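Local coordinates for tubulin-like protein CetZ (Methanosaeta thermophila, PDB 3ZID), which binds GTP as a tubulin/FtsZ-family GTPase and is predicted to take part in the control of archaeal cell shape, at residues 85-88 against 89-92; 149-152 against 153-156; 278-281 against 282-285; 352-355 against 356-360. All blocks are in the same frame, centred on the assembly; numbering follows the deposited sequence.

Contact 1: 85-88 against 89-92; sequences GFWE and NQEM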
ATOM      1  N   GLY A  85      13.302  10.725 -14.085  1.00 37.20           N
ATOM      2  CA  GLY A  85      14.203  10.639 -12.954  1.00 41.20           C
ATOM      3  C   GLY A  85      14.638   9.212 -12.662  1.00 48.04           C
ATOM      4  O   GLY A  85      15.812   8.961 -12.368  1.00 52.38           O
ATOM      5  N   PHE A  86      13.698   8.275 -12.732  1.00 41.08           N
ATOM      6  CA  PHE A  86      14.037   6.875 -12.517  1.00 43.34           C
ATOM      7  C   PHE A  86      15.005   6.325 -13.580  1.00 47.34           C
ATOM      8  O   PHE A  86      16.022   5.714 -13.249  1.00 45.17           O
ATOM      9  CB  PHE A  86      12.790   5.993 -12.443  1.00 38.78           C
ATOM     10  CG  PHE A  86      13.111   4.547 -12.227  1.00 39.01           C
ATOM     11  CD1 PHE A  86      13.436   4.086 -10.957  1.00 32.66           C
ATOM     12  CD2 PHE A  86      13.134   3.654 -13.291  1.00 37.37           C
ATOM     13  CE1 PHE A  86      13.756   2.761 -10.750  1.00 30.92           C
ATOM     14  CE2 PHE A  86      13.450   2.325 -13.091  1.00 34.66           C
ATOM     15  CZ  PHE A  86      13.766   1.881 -11.827  1.00 34.84           C
ATOM     16  N   TRP A  87      14.687   6.542 -14.854  1.00 49.70           N
ATOM     17  CA  TRP A  87      15.538   6.054 -15.941  1.00 52.65           C
ATOM     18  C   TRP A  87      16.968   6.578 -15.852  1.00 46.01           C
ATOM     19  O   TRP A  87      17.927   5.832 -16.008  1.00 38.48           O
ATOM     20  CB  TRP A  87      14.909   6.399 -17.289  1.00 55.68           C
ATOM     21  CG  TRP A  87      13.657   5.631 -17.495  1.00 58.90           C
ATOM     22  CD1 TRP A  87      13.458   4.309 -17.209  1.00 56.24           C
ATOM     23  CD2 TRP A  87      12.400   6.137 -17.948  1.00 60.92           C
ATOM     24  NE1 TRP A  87      12.164   3.949 -17.500  1.00 54.89           N
ATOM     25  CE2 TRP A  87      11.489   5.057 -17.944  1.00 60.38           C
ATOM     26  CE3 TRP A  87      11.957   7.397 -18.374  1.00 64.90           C
ATOM     27  CZ2 TRP A  87      10.161   5.198 -18.344  1.00 62.32           C
ATOM     28  CZ3 TRP A  87      10.638   7.535 -18.773  1.00 68.20           C
ATOM     29  CH2 TRP A  87       9.756   6.440 -18.757  1.00 67.30           C
ATOM     30  N   GLU A  88      17.094   7.861 -15.542  1.00 46.69           N
ATOM     31  CA  GLU A  88      18.394   8.492 -15.387  1.00 49.24           C
ATOM     32  C   GLU A  88      19.200   7.901 -14.237  1.00 49.22           C
ATOM     33  O   GLU A  88      20.428   7.907 -14.275  1.00 42.26           O
ATOM     34  CB  GLU A  88      18.217  10.001 -15.194  1.00 57.76           C
ATOM     35  CG  GLU A  88      17.710  10.710 -16.452  1.00 68.71           C
ATOM     36  CD  GLU A  88      17.244  12.134 -16.189  1.00 71.21           C
ATOM     37  OE1 GLU A  88      17.420  12.626 -15.053  1.00 70.84           O
ATOM     38  OE2 GLU A  88      16.703  12.758 -17.125  1.00 69.27           O
ATOM     39  N   ASN A  89      18.511   7.363 -13.227  1.00 51.87           N
ATOM     40  CA  ASN A  89      19.203   6.840 -12.050  1.00 49.37           C
ATOM     41  C   ASN A  89      18.952   5.364 -11.777  1.00 41.79           C
ATOM     42  O   ASN A  89      19.333   4.852 -10.723  1.00 43.86           O
ATOM     43  CB  ASN A  89      18.799   7.642 -10.821  1.00 49.00           C
ATOM     44  CG  ASN A  89      19.168   9.102 -10.938  1.00 52.50           C
ATOM     45  OD1 ASN A  89      20.261   9.502 -10.540  1.00 54.59           O
ATOM     46  ND2 ASN A  89      18.251   9.913 -11.469  1.00 47.40           N
ATOM     47  N   GLN A  90      18.356   4.687 -12.754  1.00 42.26           N
ATOM     48  CA  GLN A  90      17.948   3.287 -12.640  1.00 48.02           C
ATOM     49  C   GLN A  90      19.072   2.355 -12.182  1.00 47.10           C
ATOM     50  O   GLN A  90      18.894   1.549 -11.264  1.00 43.31           O
ATOM     51  CB  GLN A  90      17.395   2.800 -13.985  1.00 56.30           C
ATOM     52  CG  GLN A  90      16.976   1.336 -14.020  1.00 60.12           C
ATOM     53  CD  GLN A  90      16.245   0.960 -15.305  1.00 60.73           C
ATOM     54  OE1 GLN A  90      15.461   1.745 -15.846  1.00 61.96           O
ATOM     55  NE2 GLN A  90      16.484  -0.253 -15.787  1.00 56.48           N
ATOM     56  N   GLU A  91      20.229   2.467 -12.820  1.00 47.16           N
ATOM     57  CA  GLU A  91      21.341   1.585 -12.501  1.00 51.88           C
ATOM     58  C   GLU A  91      21.834   1.806 -11.079  1.00 49.76           C
ATOM     59  O   GLU A  91      22.163   0.857 -10.367  1.00 54.63           O
ATOM     60  CB  GLU A  91      22.470   1.768 -13.509  1.00 62.79           C
ATOM     61  CG  GLU A  91      22.041   1.497 -14.955  1.00 74.62           C
ATOM     62  CD  GLU A  91      21.812   0.013 -15.272  1.00 83.12           C
ATOM     63  OE1 GLU A  91      21.758  -0.827 -14.345  1.00 83.49           O
ATOM     64  OE2 GLU A  91      21.685  -0.316 -16.470  1.00 88.34           O
ATOM     65  N   MET A  92      21.863   3.065 -10.667  1.00 46.61           N
ATOM     66  CA  MET A  92      22.331   3.427  -9.338  1.00 52.51           C
ATOM     67  C   MET A  92      21.406   2.836  -8.273  1.00 49.28           C
ATOM     68  O   MET A  92      21.851   2.309  -7.252  1.00 45.51           O
ATOM     69  CB  MET A  92      22.397   4.953  -9.218  1.00 57.19           C
ATOM     70  CG  MET A  92      22.951   5.449  -7.904  1.00 57.47           C
ATOM     71  SD  MET A  92      21.669   6.074  -6.817  1.00 72.05           S
ATOM     72  CE  MET A  92      21.083   7.491  -7.747  1.00 56.65           C
TER

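Contact 2: 149-152 against 153-156; sequences GTIY and LQNA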
ATOM      1  N   GLY A 149      -6.280  16.873  -3.798  1.00 47.76           N
ATOM      2  CA  GLY A 149      -6.457  17.528  -5.077  1.00 51.47           C
ATOM      3  C   GLY A 149      -6.571  16.671  -6.321  1.00 47.28           C
ATOM      4  O   GLY A 149      -6.412  15.451  -6.306  1.00 40.28           O
ATOM      5  N   THR A 150      -6.823  17.364  -7.423  1.00 48.76           N
ATOM      6  CA  THR A 150      -6.999  16.768  -8.731  1.00 49.92           C
ATOM      7  C   THR A 150      -5.813  15.940  -9.196  1.00 39.40           C
ATOM      8  O   THR A 150      -5.991  14.855  -9.737  1.00 36.77           O
ATOM      9  CB  THR A 150      -7.233  17.875  -9.777  1.00 54.58           C
ATOM     10  OG1 THR A 150      -8.309  18.718  -9.346  1.00 59.60           O
ATOM     11  CG2 THR A 150      -7.545  17.281 -11.137  1.00 55.73           C
ATOM     12  N   ILE A 151      -4.610  16.479  -9.013  1.00 35.08           N
ATOM     13  CA  ILE A 151      -3.386  15.806  -9.419  1.00 39.40           C
ATOM     14  C   ILE A 151      -3.178  14.508  -8.651  1.00 32.22           C
ATOM     15  O   ILE A 151      -2.784  13.492  -9.218  1.00 33.87           O
ATOM     16  CB  ILE A 151      -2.158  16.713  -9.243  1.00 47.52           C
ATOM     17  CG1 ILE A 151      -2.211  17.832 -10.278  1.00 62.48           C
ATOM     18  CG2 ILE A 151      -0.876  15.933  -9.476  1.00 40.52           C
ATOM     19  CD1 ILE A 151      -2.238  17.316 -11.722  1.00 68.17           C
ATOM     20  N   TYR A 152      -3.445  14.556  -7.357  1.00 31.47           N
ATOM     21  CA  TYR A 152      -3.326  13.376  -6.521  1.00 30.67           C
ATOM     22  C   TYR A 152      -4.243  12.255  -7.028  1.00 36.13           C
ATOM     23  O   TYR A 152      -3.819  11.093  -7.153  1.00 35.52           O
ATOM     24  CB  TYR A 152      -3.629  13.743  -5.071  1.00 30.70           C
ATOM     25  CG  TYR A 152      -2.442  14.364  -4.363  1.00 42.80           C
ATOM     26  CD1 TYR A 152      -1.193  14.431  -4.979  1.00 49.44           C
ATOM     27  CD2 TYR A 152      -2.573  14.918  -3.096  1.00 52.01           C
ATOM     28  CE1 TYR A 152      -0.099  15.006  -4.337  1.00 48.07           C
ATOM     29  CE2 TYR A 152      -1.487  15.499  -2.447  1.00 55.66           C
ATOM     30  CZ  TYR A 152      -0.255  15.542  -3.075  1.00 56.13           C
ATOM     31  OH  TYR A 152       0.818  16.119  -2.430  1.00 60.84           O
ATOM     32  N   LEU A 153      -5.486  12.605  -7.345  1.00 34.45           N
ATOM     33  CA  LEU A 153      -6.435  11.610  -7.834  1.00 31.49           C
ATOM     34  C   LEU A 153      -6.049  11.057  -9.198  1.00 26.07           C
ATOM     35  O   LEU A 153      -6.189   9.863  -9.455  1.00 26.40           O
ATOM     36  CB  LEU A 153      -7.855  12.160  -7.868  1.00 32.25           C
ATOM     37  CG  LEU A 153      -8.408  12.684  -6.551  1.00 43.72           C
ATOM     38  CD1 LEU A 153      -9.825  13.199  -6.756  1.00 49.96           C
ATOM     39  CD2 LEU A 153      -8.379  11.584  -5.507  1.00 50.11           C
ATOM     40  N   GLN A 154      -5.568  11.929 -10.072  1.00 31.30           N
ATOM     41  CA  GLN A 154      -5.154  11.511 -11.402  1.00 34.06           C
ATOM     42  C   GLN A 154      -3.957  10.596 -11.375  1.00 27.83           C
ATOM     43  O   GLN A 154      -3.922   9.596 -12.078  1.00 26.05           O
ATOM     44  CB  GLN A 154      -4.800  12.711 -12.272  1.00 45.76           C
ATOM     45  CG  GLN A 154      -5.910  13.666 -12.579  1.00 58.03           C
ATOM     46  CD  GLN A 154      -5.405  14.797 -13.443  1.00 63.62           C
ATOM     47  OE1 GLN A 154      -4.252  14.778 -13.885  1.00 55.60           O
ATOM     48  NE2 GLN A 154      -6.247  15.800 -13.671  1.00 73.08           N
ATOM     49  N   ASN A 155      -2.970  10.972 -10.571  1.00 24.26           N
ATOM     50  CA  ASN A 155      -1.767  10.191 -10.400  1.00 23.20           C
ATOM     51  C   ASN A 155      -2.132   8.813  -9.881  1.00 19.98           C
ATOM     52  O   ASN A 155      -1.579   7.800 -10.322  1.00 22.32           O
ATOM     53  CB  ASN A 155      -0.838  10.882  -9.402  1.00 28.57           C
ATOM     54  CG  ASN A 155      -0.103  12.059 -10.005  1.00 30.07           C
ATOM     55  OD1 ASN A 155      -0.102  12.241 -11.218  1.00 25.10           O
ATOM     56  ND2 ASN A 155       0.551  12.852  -9.154  1.00 25.41           N
ATOM     57  N   ALA A 156      -3.057   8.792  -8.916  1.00 20.49           N
ATOM     58  CA  ALA A 156      -3.495   7.539  -8.297  1.00 25.64           C
ATOM     59  C   ALA A 156      -4.041   6.573  -9.335  1.00 29.45           C
ATOM     60  O   ALA A 156      -3.628   5.420  -9.406  1.00 27.89           O
ATOM     61  CB  ALA A 156      -4.538   7.815  -7.240  1.00 23.47           C
TER

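Contact 3: 278-281 against 282-285; sequences QGSR and EYLN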
ATOM      1  N   GLN A 278      -2.054 -15.825  16.248  1.00 12.74           N
ATOM      2  CA  GLN A 278      -0.836 -15.848  17.034  1.00 19.91           C
ATOM      3  C   GLN A 278      -1.148 -15.580  18.489  1.00 16.99           C
ATOM      4  O   GLN A 278      -1.897 -14.658  18.796  1.00 15.15           O
ATOM      5  CB  GLN A 278       0.134 -14.787  16.519  1.00 16.78           C
ATOM      6  CG  GLN A 278       1.449 -14.731  17.266  1.00 20.84           C
ATOM      7  CD  GLN A 278       2.395 -13.700  16.664  1.00 25.42           C
ATOM      8  OE1 GLN A 278       2.116 -12.508  16.659  1.00 27.55           O
ATOM      9  NE2 GLN A 278       3.500 -14.174  16.115  1.00 24.63           N
ATOM     10  N   GLY A 279      -0.542 -16.346  19.391  1.00 14.53           N
ATOM     11  CA  GLY A 279      -0.726 -16.077  20.805  1.00 18.38           C
ATOM     12  C   GLY A 279      -0.231 -17.214  21.679  1.00 18.20           C
ATOM     13  O   GLY A 279       0.270 -18.209  21.155  1.00 17.71           O
ATOM     14  N   SER A 280      -0.338 -17.047  22.998  1.00 16.98           N
ATOM     15  CA  SER A 280       0.068 -18.102  23.934  1.00 16.43           C
ATOM     16  C   SER A 280      -0.672 -19.382  23.627  1.00 13.65           C
ATOM     17  O   SER A 280      -1.837 -19.364  23.245  1.00 18.43           O
ATOM     18  CB  SER A 280      -0.169 -17.687  25.387  1.00 16.78           C
ATOM     19  OG  SER A 280       0.595 -16.542  25.715  1.00 18.07           O
ATOM     20  N   ARG A 281       0.012 -20.501  23.807  1.00 17.92           N
ATOM     21  CA  ARG A 281      -0.526 -21.805  23.449  1.00 19.01           C
ATOM     22  C   ARG A 281      -1.883 -22.051  24.145  1.00 22.17           C
ATOM     23  O   ARG A 281      -2.793 -22.663  23.582  1.00 20.81           O
ATOM     24  CB  ARG A 281       0.495 -22.892  23.836  1.00 13.89           C
ATOM     25  CG  ARG A 281       0.142 -24.317  23.453  1.00 15.83           C
ATOM     26  CD  ARG A 281       1.178 -25.298  24.044  1.00 17.73           C
ATOM     27  NE  ARG A 281       2.537 -25.111  23.549  1.00 18.52           N
ATOM     28  CZ  ARG A 281       3.018 -25.569  22.390  1.00 17.51           C
ATOM     29  NH1 ARG A 281       2.260 -26.273  21.547  1.00 13.14           N
ATOM     30  NH2 ARG A 281       4.281 -25.327  22.077  1.00 14.82           N
ATOM     31  N   GLU A 282      -2.025 -21.585  25.382  1.00 14.76           N
ATOM     32  CA  GLU A 282      -3.251 -21.904  26.115  1.00 23.43           C
ATOM     33  C   GLU A 282      -4.490 -21.268  25.465  1.00 24.28           C
ATOM     34  O   GLU A 282      -5.599 -21.721  25.662  1.00 23.06           O
ATOM     35  CB  GLU A 282      -3.143 -21.542  27.600  1.00 26.47           C
ATOM     36  CG  GLU A 282      -2.914 -20.068  27.892  1.00 29.06           C
ATOM     37  CD  GLU A 282      -1.436 -19.699  27.934  1.00 37.35           C
ATOM     38  OE1 GLU A 282      -0.595 -20.471  27.388  1.00 32.67           O
ATOM     39  OE2 GLU A 282      -1.129 -18.628  28.517  1.00 39.58           O
ATOM     40  N   TYR A 283      -4.294 -20.229  24.672  1.00 19.03           N
ATOM     41  CA  TYR A 283      -5.413 -19.615  23.977  1.00 17.66           C
ATOM     42  C   TYR A 283      -5.792 -20.306  22.679  1.00 22.07           C
ATOM     43  O   TYR A 283      -6.814 -19.965  22.089  1.00 24.23           O
ATOM     44  CB  TYR A 283      -5.088 -18.172  23.659  1.00 19.90           C
ATOM     45  CG  TYR A 283      -4.928 -17.306  24.874  1.00 24.35           C
ATOM     46  CD1 TYR A 283      -5.927 -17.244  25.842  1.00 26.59           C
ATOM     47  CD2 TYR A 283      -3.801 -16.510  25.033  1.00 19.84           C
ATOM     48  CE1 TYR A 283      -5.806 -16.426  26.946  1.00 24.72           C
ATOM     49  CE2 TYR A 283      -3.669 -15.691  26.134  1.00 25.02           C
ATOM     50  CZ  TYR A 283      -4.677 -15.655  27.091  1.00 25.05           C
ATOM     51  OH  TYR A 283      -4.550 -14.835  28.185  1.00 28.16           O
ATOM     52  N   LEU A 284      -4.963 -21.240  22.217  1.00 15.52           N
ATOM     53  CA  LEU A 284      -5.103 -21.792  20.859  1.00 16.29           C
ATOM     54  C   LEU A 284      -5.744 -23.165  20.820  1.00 19.28           C
ATOM     55  O   LEU A 284      -5.114 -24.184  21.103  1.00 24.99           O
ATOM     56  CB  LEU A 284      -3.753 -21.823  20.138  1.00 17.84           C
ATOM     57  CG  LEU A 284      -2.988 -20.500  20.044  1.00 17.27           C
ATOM     58  CD1 LEU A 284      -1.604 -20.707  19.455  1.00 18.67           C
ATOM     59  CD2 LEU A 284      -3.744 -19.424  19.274  1.00 22.36           C
ATOM     60  N   ASN A 285      -7.020 -23.185  20.478  1.00 19.96           N
ATOM     61  CA  ASN A 285      -7.773 -24.412  20.333  1.00 20.89           C
ATOM     62  C   ASN A 285      -7.906 -24.685  18.842  1.00 27.97           C
ATOM     63  O   ASN A 285      -8.680 -24.015  18.152  1.00 25.13           O
ATOM     64  CB  ASN A 285      -9.147 -24.216  20.984  1.00 29.03           C
ATOM     65  CG  ASN A 285     -10.008 -25.467  20.966  1.00 39.98           C
ATOM     66  OD1 ASN A 285      -9.940 -26.292  20.048  1.00 42.81           O
ATOM     67  ND2 ASN A 285     -10.848 -25.601  21.983  1.00 45.97           N
TER

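Contact 4: 352-355 against 356-360; sequences ELYE and AFEQI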
ATOM      1  N   GLU A 352     -16.568  32.733 -23.118  1.00 41.26           N
ATOM      2  CA  GLU A 352     -16.847  34.106 -22.698  1.00 47.74           C
ATOM      3  C   GLU A 352     -15.970  35.086 -23.480  1.00 44.96           C
ATOM      4  O   GLU A 352     -16.343  36.237 -23.712  1.00 41.74           O
ATOM      5  CB  GLU A 352     -16.623  34.303 -21.200  1.00 52.68           C
ATOM      6  CG  GLU A 352     -15.192  34.150 -20.765  1.00 64.13           C
ATOM      7  CD  GLU A 352     -14.967  34.595 -19.337  1.00 74.53           C
ATOM      8  OE1 GLU A 352     -15.953  34.950 -18.654  1.00 76.92           O
ATOM      9  OE2 GLU A 352     -13.795  34.611 -18.907  1.00 77.11           O
ATOM     10  N   LEU A 353     -14.787  34.620 -23.865  1.00 49.49           N
ATOM     11  CA  LEU A 353     -13.871  35.420 -24.663  1.00 52.94           C
ATOM     12  C   LEU A 353     -14.414  35.585 -26.097  1.00 48.51           C
ATOM     13  O   LEU A 353     -14.323  36.669 -26.686  1.00 40.15           O
ATOM     14  CB  LEU A 353     -12.483  34.773 -24.640  1.00 52.98           C
ATOM     15  CG  LEU A 353     -11.323  35.405 -25.405  1.00 60.95           C
ATOM     16  CD1 LEU A 353     -10.996  36.773 -24.839  1.00 61.01           C
ATOM     17  CD2 LEU A 353     -10.105  34.503 -25.314  1.00 66.67           C
ATOM     18  N   TYR A 354     -14.994  34.521 -26.654  1.00 45.19           N
ATOM     19  CA  TYR A 354     -15.616  34.627 -27.973  1.00 47.33           C
ATOM     20  C   TYR A 354     -16.801  35.590 -27.882  1.00 43.95           C
ATOM     21  O   TYR A 354     -17.007  36.421 -28.754  1.00 42.26           O
ATOM     22  CB  TYR A 354     -16.077  33.249 -28.460  1.00 42.07           C
ATOM     23  CG  TYR A 354     -16.732  33.217 -29.833  1.00 38.47           C
ATOM     24  CD1 TYR A 354     -18.093  33.480 -29.990  1.00 39.72           C
ATOM     25  CD2 TYR A 354     -15.997  32.887 -30.965  1.00 38.91           C
ATOM     26  CE1 TYR A 354     -18.699  33.435 -31.241  1.00 48.62           C
ATOM     27  CE2 TYR A 354     -16.592  32.836 -32.218  1.00 48.32           C
ATOM     28  CZ  TYR A 354     -17.944  33.108 -32.355  1.00 52.17           C
ATOM     29  OH  TYR A 354     -18.536  33.059 -33.602  1.00 55.68           O
ATOM     30  N   GLU A 355     -17.538  35.475 -26.779  1.00 43.08           N
ATOM     31  CA  GLU A 355     -18.730  36.256 -26.498  1.00 41.23           C
ATOM     32  C   GLU A 355     -18.387  37.724 -26.340  1.00 39.72           C
ATOM     33  O   GLU A 355     -19.102  38.593 -26.823  1.00 41.62           O
ATOM     34  CB  GLU A 355     -19.373  35.743 -25.215  1.00 52.28           C
ATOM     35  CG  GLU A 355     -20.440  36.642 -24.612  1.00 66.39           C
ATOM     36  CD  GLU A 355     -21.726  36.679 -25.413  1.00 77.81           C
ATOM     37  OE1 GLU A 355     -21.722  37.181 -26.558  1.00 79.90           O
ATOM     38  OE2 GLU A 355     -22.753  36.208 -24.882  1.00 82.58           O
ATOM     39  N   ALA A 356     -17.283  37.992 -25.653  1.00 44.36           N
ATOM     40  CA  ALA A 356     -16.821  39.355 -25.440  1.00 44.15           C
ATOM     41  C   ALA A 356     -16.489  40.023 -26.765  1.00 38.53           C
ATOM     42  O   ALA A 356     -16.857  41.182 -26.999  1.00 39.49           O
ATOM     43  CB  ALA A 356     -15.604  39.351 -24.525  1.00 39.17           C
ATOM     44  N   PHE A 357     -15.790  39.289 -27.628  1.00 36.52           N
ATOM     45  CA  PHE A 357     -15.443  39.787 -28.961  1.00 41.89           C
ATOM     46  C   PHE A 357     -16.664  40.136 -29.815  1.00 47.33           C
ATOM     47  O   PHE A 357     -16.643  41.105 -30.582  1.00 39.42           O
ATOM     48  CB  PHE A 357     -14.499  38.832 -29.678  1.00 43.65           C
ATOM     49  CG  PHE A 357     -13.049  39.107 -29.403  1.00 51.70           C
ATOM     50  CD1 PHE A 357     -12.394  40.137 -30.059  1.00 56.90           C
ATOM     51  CD2 PHE A 357     -12.348  38.361 -28.468  1.00 54.99           C
ATOM     52  CE1 PHE A 357     -11.060  40.401 -29.809  1.00 57.45           C
ATOM     53  CE2 PHE A 357     -11.021  38.620 -28.212  1.00 58.87           C
ATOM     54  CZ  PHE A 357     -10.373  39.644 -28.881  1.00 61.09           C
ATOM     55  N   GLU A 358     -17.718  39.332 -29.701  1.00 50.02           N
ATOM     56  CA  GLU A 358     -18.949  39.611 -30.437  1.00 51.17           C
ATOM     57  C   GLU A 358     -19.580  40.890 -29.892  1.00 47.41           C
ATOM     58  O   GLU A 358     -20.134  41.700 -30.641  1.00 42.43           O
ATOM     59  CB  GLU A 358     -19.934  38.441 -30.353  1.00 53.27           C
ATOM     60  CG  GLU A 358     -19.783  37.407 -31.456  1.00 60.85           C
ATOM     61  CD  GLU A 358     -20.890  36.365 -31.446  1.00 69.08           C
ATOM     62  OE1 GLU A 358     -21.732  36.396 -30.526  1.00 73.07           O
ATOM     63  OE2 GLU A 358     -20.917  35.512 -32.359  1.00 74.53           O
ATOM     64  N   GLN A 359     -19.475  41.062 -28.578  1.00 43.59           N
ATOM     65  CA  GLN A 359     -19.971  42.255 -27.892  1.00 49.37           C
ATOM     66  C   GLN A 359     -19.211  43.495 -28.391  1.00 41.54           C
ATOM     67  O   GLN A 359     -19.811  44.492 -28.774  1.00 42.83           O
ATOM     68  CB  GLN A 359     -19.836  42.080 -26.369  1.00 56.98           C
ATOM     69  CG  GLN A 359     -20.602  43.092 -25.505  1.00 68.71           C
ATOM     70  CD  GLN A 359     -20.126  43.133 -24.047  1.00 71.63           C
ATOM     71  OE1 GLN A 359     -18.932  43.005 -23.753  1.00 64.68           O
ATOM     72  NE2 GLN A 359     -21.086  43.167 -23.128  1.00 75.35           N
ATOM     73  N   ILE A 360     -17.881  43.414 -28.397  1.00 43.05           N
ATOM     74  CA  ILE A 360     -17.031  44.494 -28.902  1.00 47.46           C
ATOM     75  C   ILE A 360     -17.335  44.878 -30.350  1.00 45.27           C
ATOM     76  O   ILE A 360     -17.357  46.062 -30.697  1.00 40.88           O
ATOM     77  CB  ILE A 360     -15.538  44.143 -28.791  1.00 54.75           C
ATOM     78  CG1 ILE A 360     -15.173  43.871 -27.333  1.00 69.53           C
ATOM     79  CG2 ILE A 360     -14.676  45.258 -29.364  1.00 53.88           C
ATOM     80  CD1 ILE A 360     -13.848  44.465 -26.924  1.00 75.36           C
TER

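Contact 1: 85-88 against 89-92
Asn89 folds its side chain back along helix 79-98 and hands its amide to the carbonyl of Gly85, one turn earlier, just before a kink, at residues 91-92, in this helix of the tubulin/FtsZ GTPase domain. Asn89 ND2 donates to Gly85 O over 2.8 Å. The bond is almost straight (177° at the hydrogen) and lies in both the carbonyl plane and the amide plane of Asn89, which fixes how that amide is turned. With CG anti to its own carbonyl carbon (chi1 -61°), the amide lies back over the preceding turn. The backbone N of Asn89 makes a weak bond to Gly85 O and also donates to Phe86 O at 3.0 Å, from well above the carbonyl plane, a 3-10-like bond that marks the tightened turn. Asn89 also packs on Val69 and Pro70 of a neighbouring loop.

Gln90 follows with a weak bond of 3.5 Å from its N to Trp87 O. Its chain runs out extended, CB standing over one face of the Phe86 ring and CG 3.8 Å from Phe86 CE2, while amide and ring planes are 27° apart. The same phenylalanine meets Phe120 edge-to-face and packs on Leu123 and Met124, so this helix leans on helix 117-131. At its end Gln90 OE1 lies 3.5 Å from Phe86 CE2 and meets the indole of Trp87 in plane at its edge, 3.5 Å from CD1.

Contact 2: 149-152 against 153-156
Thr150 and Gln154 lie side by side in the first turns of helix 150-165, the crossover helix of a beta-alpha-beta unit, with Gly149 as its N-cap. A chi1 of -53° sets the methyl of Thr150 opposite the backbone N, where CG2 touches Gln154 NE2 at 3.2 Å. Gln154 reaches it as an extended chain whose CG presses on Thr150 O at 3.1 Å, and its OE1 turns to CD1 of Ile151. Replacing Gln154 with an alanine would probably uncover the Thr150 methyl and take away a packing partner of Ile339 on helix 326-369.

Asn155 crosses Ile151 obliquely, ND2 lying 3.4 Å from the CG2 branch, but the amide's real partners are elsewhere: ND2 donates to the carbonyls of Ala77 and Ser113. Backbone bonds such as Asn155 N to Ile151 O (2.9 Å) keep the turns regular, and Tyr152 O accepts both Ala156 N and the hydroxyl of Ser113. Leu153 faces the other way, onto Leu331 and Ala335 of helix 326-369. Tyr152 itself comes within about 4 Å of the bound GDP. The polar grip of Asn155 and Tyr152 O thus ties this helix start to the loops beside the nucleotide, while apolar contacts fasten its opposite flank.

Contact 3: 278-281 against 282-285
Ser280 O takes the backbone N of Tyr283 at 3.0 Å, and one residue on Arg281 O takes Leu284 N at 2.9 Å. In both bonds the donor stands well above the carbonyl plane, 47° and 58° out of it, consistent with the tight i to i+3 winding. The hydroxyl of Ser280 is satisfied outside the turn by the backbone N of Gly312. Its CB is instead covered by the carboxylate of Glu282, OE2 lying 3.4 Å away: Glu282 has its CG between its own backbone N and carbonyl carbon (chi1 61°), and a bend at chi2 folds the acid back.

Residues 281-283 form a short 3-10 turn leading from strand 270-279 of the four-stranded mixed sheet toward helix 286-296. Gly279 precedes it at backbone angles that call for glycine. Tyr283 CD2 approaches Ser280 CB to 3.8 Å, and the ring also packs on Pro244 and Pro314; an alanine in its place would remove the ring, which would probably open a gap between Ser280 and the two prolines. Leu284 CD1 rests 3.6 Å from Gly279 O, its side chain meeting Ile307 and Ile309 of strand 302-309. Beyond it Asn285 OD1 accepts the N of Glu288, capping the next helix.

Contact 4: 352-355 against 356-360
Leu353 lays CD1 against the ring of Phe357, 3.8 Å from CE2, the two side chains lying side by side and pointing the same way from helix 326-369. This is an i to i+4 apolar pair on the long C-terminal helix, far out where it has left the globular body, and nearly every residue in the contact is exposed. The leucine gets there because its CG stands opposite the backbone N (chi1 180°).

On the next face round, Tyr354 and Glu358 cross obliquely, ring and carboxylate planes turned 57° against each other. Glu358 OE2 comes 3.2 Å from Tyr354 CE1 and stays 3.6 Å from its OH, so the carboxylate lies alongside the ring carbon rather than at the hydroxyl. The other oxygen, Glu358 OE1, is 4.0 Å from OE1 of Glu355, whose chain bends at chi2 to bring its own carboxylate round. These like charges would be expected to repel somewhat, though solvent probably screens them.

Beneath the side chains, regular backbone bonds continue, from Ala356 N to Glu352 O at 2.8 Å and from Gln359 N to Glu355 O at 3.1 Å. Leu353 O receives the backbone N of Phe357 and is also approached by that residue's ring: CD2 lies 3.2 Å away, the oxygen sitting at the ring edge near its plane.

Overall arrangement
Contacts 1 and 2 belong to the nucleotide-binding half, in the GTPase domain, with centres 24 Å apart. Contact 2 lies nearer the bound GDP: Tyr152 comes within about 4 Å of it, while Gly85 of contact 1 stays about 11 Å away. Contact 3 lies on the other side of the chain's centre, about 45 Å from contact 2 between centres, where an inner strand of the second sheet ends, away from the nucleotide site. Helix 326-369 links contacts 2 and 4, since its early turns pack on Thr150, Leu153 and Gln154 and its distal part carries contact 4. The centres of contacts 2 and 4 are 34 Å apart. Contacts 3 and 4, 78 Å apart between centres, are the most distant pair.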